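Local coordinates for acyl-coenzyme A oxidase 1 (PDB 5Y9D), which oxidises saturated acyl-CoAs to trans-2-enoyl-CoAs with its FAD cofactor, passing the electrons to oxygen to give hydrogen peroxide in peroxisomal beta-oxidation, at residues A87-Q90 with T91-V95; I195-H199 with I200-K204. One frame throughout, in Å; residues are numbered along the deposited sequence.

Contact 1 (A87-Q90 with T91-V95); sequences ARKQ and TMERV
Ala87 to Gln90 and Thr91 to Val95 are successive turns of helix 84-98, in the N-terminal domain of the oxidase. Each N-H donates to the carbonyl four residues earlier. Arg94 N lies 2.9 Å from Gln90 O, and Thr91 N to Ala87 O and Glu93 N to Lys89 O repeat the pattern. The bond from Met92 N to Arg88 O is weak; that carbonyl also receives Arg127 NH1.

Thr91 adds a side-chain bond. Its OG1 donates back to Ala87 O at 2.5 Å, so this oxygen accepts twice, from opposite faces of its carbonyl plane. OG1 can turn back because it stands beside its own backbone N (chi1 -56°).

Gln90 and Arg94 lie side by side and point the same way. The amide stacks on the guanidinium with the planes 15° apart. Gln90 CD is 3.4 Å from Arg94 NH2, and Gln90 CG lies over one face, toward the rim. Nearer the backbone, Arg94 CG passes 3.1 Å from Gln90 O. The guanidinium finds its charge partners off the helix, in Asp79 and Asp121.

Lys89 and Glu93 cross on the side that meets the second subunit, where Tyr686 and Thr690 of that subunit pack. Lys89 NZ stays 4.6 Å from Glu93 OE2.

The stacked amide and the two aspartates together probably limit the rotation of the Arg94 guanidinium. The Lys89-Glu93 attraction is likely to be looser, as their charged atoms do not touch.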
loop_
_atom_site.group_PDB
_atom_site.type_symbol
_atom_site.label_atom_id
_atom_site.label_comp_id
_atom_site.label_asym_id
_atom_site.label_seq_id
_atom_site.Cartn_x
_atom_site.Cartn_y
_atom_site.Cartn_z
ATOM N N ALA A 87 -8.311 20.927 5.594
ATOM C CA ALA A 87 -6.893 20.684 5.368
ATOM C C ALA A 87 -6.264 21.803 4.559
ATOM O O ALA A 87 -5.132 22.220 4.831
ATOM C CB ALA A 87 -6.669 19.381 4.645
ATOM N N ARG A 88 -6.989 22.245 3.546
ATOM C CA ARG A 88 -6.476 23.235 2.605
ATOM C C ARG A 88 -6.138 24.504 3.355
ATOM O O ARG A 88 -5.047 25.025 3.223
ATOM C CB ARG A 88 -7.514 23.549 1.531
ATOM C CG ARG A 88 -7.608 22.522 0.425
ATOM C CD ARG A 88 -6.361 22.433 -0.415
ATOM N NE ARG A 88 -6.491 21.419 -1.476
ATOM C CZ ARG A 88 -6.969 21.660 -2.690
ATOM N NH1 ARG A 88 -7.047 20.685 -3.580
ATOM N NH2 ARG A 88 -7.393 22.873 -3.032
ATOM N N LYS A 89 -7.087 24.932 4.191
ATOM C CA LYS A 89 -6.982 26.156 4.953
ATOM C C LYS A 89 -5.936 26.059 6.051
ATOM O O LYS A 89 -5.125 26.971 6.220
ATOM C CB LYS A 89 -8.355 26.525 5.537
ATOM C CG LYS A 89 -8.302 27.659 6.541
ATOM C CD LYS A 89 -9.684 28.098 6.952
ATOM C CE LYS A 89 -9.622 28.976 8.189
ATOM N NZ LYS A 89 -10.472 30.186 8.006
ATOM N N GLN A 90 -5.936 24.977 6.808
ATOM C CA GLN A 90 -4.975 24.901 7.913
ATOM C C GLN A 90 -3.528 24.675 7.460
ATOM O O GLN A 90 -2.595 25.076 8.125
ATOM C CB GLN A 90 -5.389 23.853 8.913
ATOM C CG GLN A 90 -5.116 22.436 8.448
ATOM C CD GLN A 90 -5.895 21.397 9.256
ATOM O OE1 GLN A 90 -6.744 21.746 10.112
ATOM N NE2 GLN A 90 -5.601 20.116 8.997
ATOM N N THR A 91 -3.346 24.052 6.317
ATOM C CA THR A 91 -2.043 23.966 5.707
ATOM C C THR A 91 -1.529 25.384 5.378
ATOM O O THR A 91 -0.341 25.687 5.579
ATOM C CB THR A 91 -2.111 23.088 4.460
ATOM O OG1 THR A 91 -2.647 21.801 4.811
ATOM C CG2 THR A 91 -0.762 22.911 3.835
ATOM N N MET A 92 -2.416 26.265 4.912
ATOM C CA MET A 92 -2.004 27.642 4.633
ATOM C C MET A 92 -1.584 28.378 5.877
ATOM O O MET A 92 -0.573 29.034 5.874
ATOM C CB MET A 92 -3.091 28.453 3.940
ATOM C CG MET A 92 -2.767 28.730 2.505
ATOM S SD MET A 92 -1.205 29.578 2.265
ATOM C CE MET A 92 -0.211 28.326 1.483
ATOM N N GLU A 93 -2.380 28.291 6.929
ATOM C CA GLU A 93 -1.951 28.820 8.223
ATOM C C GLU A 93 -0.579 28.236 8.655
ATOM O O GLU A 93 0.312 28.983 9.127
ATOM C CB GLU A 93 -2.984 28.505 9.305
ATOM C CG GLU A 93 -4.332 29.134 9.080
ATOM C CD GLU A 93 -5.409 28.563 9.977
ATOM O OE1 GLU A 93 -5.199 27.446 10.514
ATOM O OE2 GLU A 93 -6.470 29.229 10.142
ATOM N N ARG A 94 -0.417 26.915 8.528
ATOM C CA ARG A 94 0.841 26.279 8.955
ATOM C C ARG A 94 2.025 26.763 8.139
ATOM O O ARG A 94 3.063 27.084 8.683
ATOM C CB ARG A 94 0.727 24.758 8.985
ATOM C CG ARG A 94 -0.266 24.312 10.054
ATOM C CD ARG A 94 -0.596 22.848 9.983
ATOM N NE ARG A 94 -1.783 22.522 10.761
ATOM C CZ ARG A 94 -2.292 21.299 10.890
ATOM N NH1 ARG A 94 -1.707 20.254 10.315
ATOM N NH2 ARG A 94 -3.395 21.119 11.601
ATOM N N VAL A 95 1.859 26.869 6.838
ATOM C CA VAL A 95 2.885 27.466 5.992
ATOM C C VAL A 95 3.259 28.869 6.486
ATOM O O VAL A 95 4.434 29.188 6.595
ATOM C CB VAL A 95 2.437 27.536 4.501
ATOM C CG1 VAL A 95 3.436 28.347 3.666
ATOM C CG2 VAL A 95 2.300 26.153 3.932
#

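Contact 2 (I195-H199 with I200-K204); sequences INTPH and IGATK
Ala202 packs its methyl group against Thr197 and Pro198, where the chain turns after strand 192-196. Ala202 CB is 3.6 Å from Thr197 CG2 and 3.8 Å from Pro198 CD. Thr197 turns its methyl to this side, with CG2 anti to the backbone N, while OG1 bonds to Phe272 N.

The turn is closed by Ala202 N, which donates to His199 O at 3.1 Å from above the carbonyl plane. A second, overlapping turn starts in the short 3-10 segment 200-202. Thr203 N and Thr203 OG1 both reach Ile200 O, from the same face, with OG1 at 2.7 Å.

Gly201 N lies at the edge of the His199 ring, 3.0 Å from its CD2. Gly201, with no side chain, leaves room for that edge. His199 NE2 bonds to Glu181. With an alanine in place of His199, Glu181 would probably lose this partner and a gap would be likely to open beside Gly201.

The solvent side is looser. Pro198 is exposed, and its one contact across the turn is to Ala202. The second subunit covers another side, with its Phe26 on Ile200 and its Thr25 on His199.

Two overlapping turns are thus held by main-chain bonds, the Thr203 hydroxyl, small methyl groups and the His199 ring. They carry the chain of the middle domain from strand 192-196 of one sheet to strand 204-207 of the other.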
loop_
_atom_site.group_PDB
_atom_site.type_symbol
_atom_site.label_atom_id
_atom_site.label_comp_id
_atom_site.label_asym_id
_atom_site.label_seq_id
_atom_site.Cartn_x
_atom_site.Cartn_y
_atom_site.Cartn_z
ATOM N N ILE A 195 4.893 32.153 -24.243
ATOM C CA ILE A 195 4.661 30.883 -23.604
ATOM C C ILE A 195 3.289 30.396 -23.982
ATOM O O ILE A 195 2.294 31.049 -23.657
ATOM C CB ILE A 195 4.726 30.992 -22.064
ATOM C CG1 ILE A 195 6.098 31.477 -21.624
ATOM C CG2 ILE A 195 4.449 29.661 -21.414
ATOM C CD1 ILE A 195 7.245 30.595 -22.055
ATOM N N ASN A 196 3.245 29.225 -24.616
ATOM C CA ASN A 196 2.004 28.683 -25.141
ATOM C C ASN A 196 1.828 27.181 -24.903
ATOM O O ASN A 196 2.757 26.375 -25.115
ATOM C CB ASN A 196 1.856 28.998 -26.634
ATOM C CG ASN A 196 0.432 28.751 -27.141
ATOM O OD1 ASN A 196 -0.543 29.435 -26.754
ATOM N ND2 ASN A 196 0.297 27.756 -27.992
ATOM N N THR A 197 0.611 26.826 -24.483
ATOM C CA THR A 197 0.186 25.455 -24.361
ATOM C C THR A 197 -0.618 25.121 -25.629
ATOM O O THR A 197 -1.738 25.565 -25.788
ATOM C CB THR A 197 -0.705 25.298 -23.124
ATOM O OG1 THR A 197 -0.074 25.888 -21.973
ATOM C CG2 THR A 197 -0.982 23.864 -22.846
ATOM N N PRO A 198 -0.048 24.333 -26.537
ATOM C CA PRO A 198 -0.677 24.142 -27.838
ATOM C C PRO A 198 -1.990 23.305 -27.813
ATOM O O PRO A 198 -2.893 23.555 -28.618
ATOM C CB PRO A 198 0.425 23.473 -28.655
ATOM C CG PRO A 198 1.274 22.766 -27.668
ATOM C CD PRO A 198 1.198 23.551 -26.392
ATOM N N HIS A 199 -2.121 22.353 -26.892
ATOM C CA HIS A 199 -3.413 21.655 -26.695
ATOM C C HIS A 199 -3.567 21.229 -25.245
ATOM O O HIS A 199 -2.673 21.415 -24.437
ATOM C CB HIS A 199 -3.458 20.440 -27.574
ATOM C CG HIS A 199 -2.289 19.552 -27.358
ATOM N ND1 HIS A 199 -1.115 19.708 -28.052
ATOM C CD2 HIS A 199 -2.072 18.565 -26.472
ATOM C CE1 HIS A 199 -0.249 18.806 -27.650
ATOM N NE2 HIS A 199 -0.800 18.111 -26.678
ATOM N N ILE A 200 -4.702 20.639 -24.911
ATOM C CA ILE A 200 -5.000 20.284 -23.523
ATOM C C ILE A 200 -3.953 19.303 -22.945
ATOM O O ILE A 200 -3.741 19.254 -21.744
ATOM C CB ILE A 200 -6.423 19.706 -23.337
ATOM C CG1 ILE A 200 -7.514 20.525 -24.033
ATOM C CG2 ILE A 200 -6.767 19.622 -21.857
ATOM C CD1 ILE A 200 -7.384 22.003 -23.848
ATOM N N GLY A 201 -3.335 18.512 -23.798
ATOM C CA GLY A 201 -2.269 17.555 -23.396
ATOM C C GLY A 201 -1.009 18.148 -22.796
ATOM O O GLY A 201 -0.294 17.499 -21.993
ATOM N N ALA A 202 -0.721 19.386 -23.157
ATOM C CA ALA A 202 0.387 20.071 -22.555
ATOM C C ALA A 202 -0.021 20.898 -21.334
ATOM O O ALA A 202 0.825 21.627 -20.759
ATOM C CB ALA A 202 1.065 20.953 -23.584
ATOM N N THR A 203 -1.295 20.828 -20.950
ATOM C CA THR A 203 -1.716 21.471 -19.712
ATOM C C THR A 203 -0.681 21.054 -18.612
ATOM O O THR A 203 -0.358 19.878 -18.484
ATOM C CB THR A 203 -3.183 21.130 -19.343
ATOM O OG1 THR A 203 -4.097 21.540 -20.391
ATOM C CG2 THR A 203 -3.625 21.827 -18.055
ATOM N N LYS A 204 -0.109 22.030 -17.893
ATOM C CA LYS A 204 0.768 21.721 -16.751
ATOM C C LYS A 204 -0.127 21.108 -15.718
ATOM O O LYS A 204 -1.289 21.478 -15.620
ATOM C CB LYS A 204 1.417 22.965 -16.168
ATOM C CG LYS A 204 2.383 23.668 -17.080
ATOM C CD LYS A 204 3.587 22.809 -17.365
ATOM C CE LYS A 204 4.526 23.436 -18.366
ATOM N NZ LYS A 204 5.795 22.652 -18.367
#

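Contacts 1 and 2 hold no element in common. Contact 1 lies within one helix of the N-terminal domain, contact 2 in a connection between strands of the middle domain. Their centres are about 30 Å apart and their nearest atoms about 13 Å. Both are partly buried, and both touch the second subunit. Contact 1 sits nearer the centre of the chain, and its arginines form salt bridges with aspartates off the helix. Contact 2 lies further out, has an exposed proline on its outer side, and relies on turn bonds, short side chains and one histidine ring. Bound FAD is about 10 Å from the Arg88 side chain and about 11 Å from Gly201.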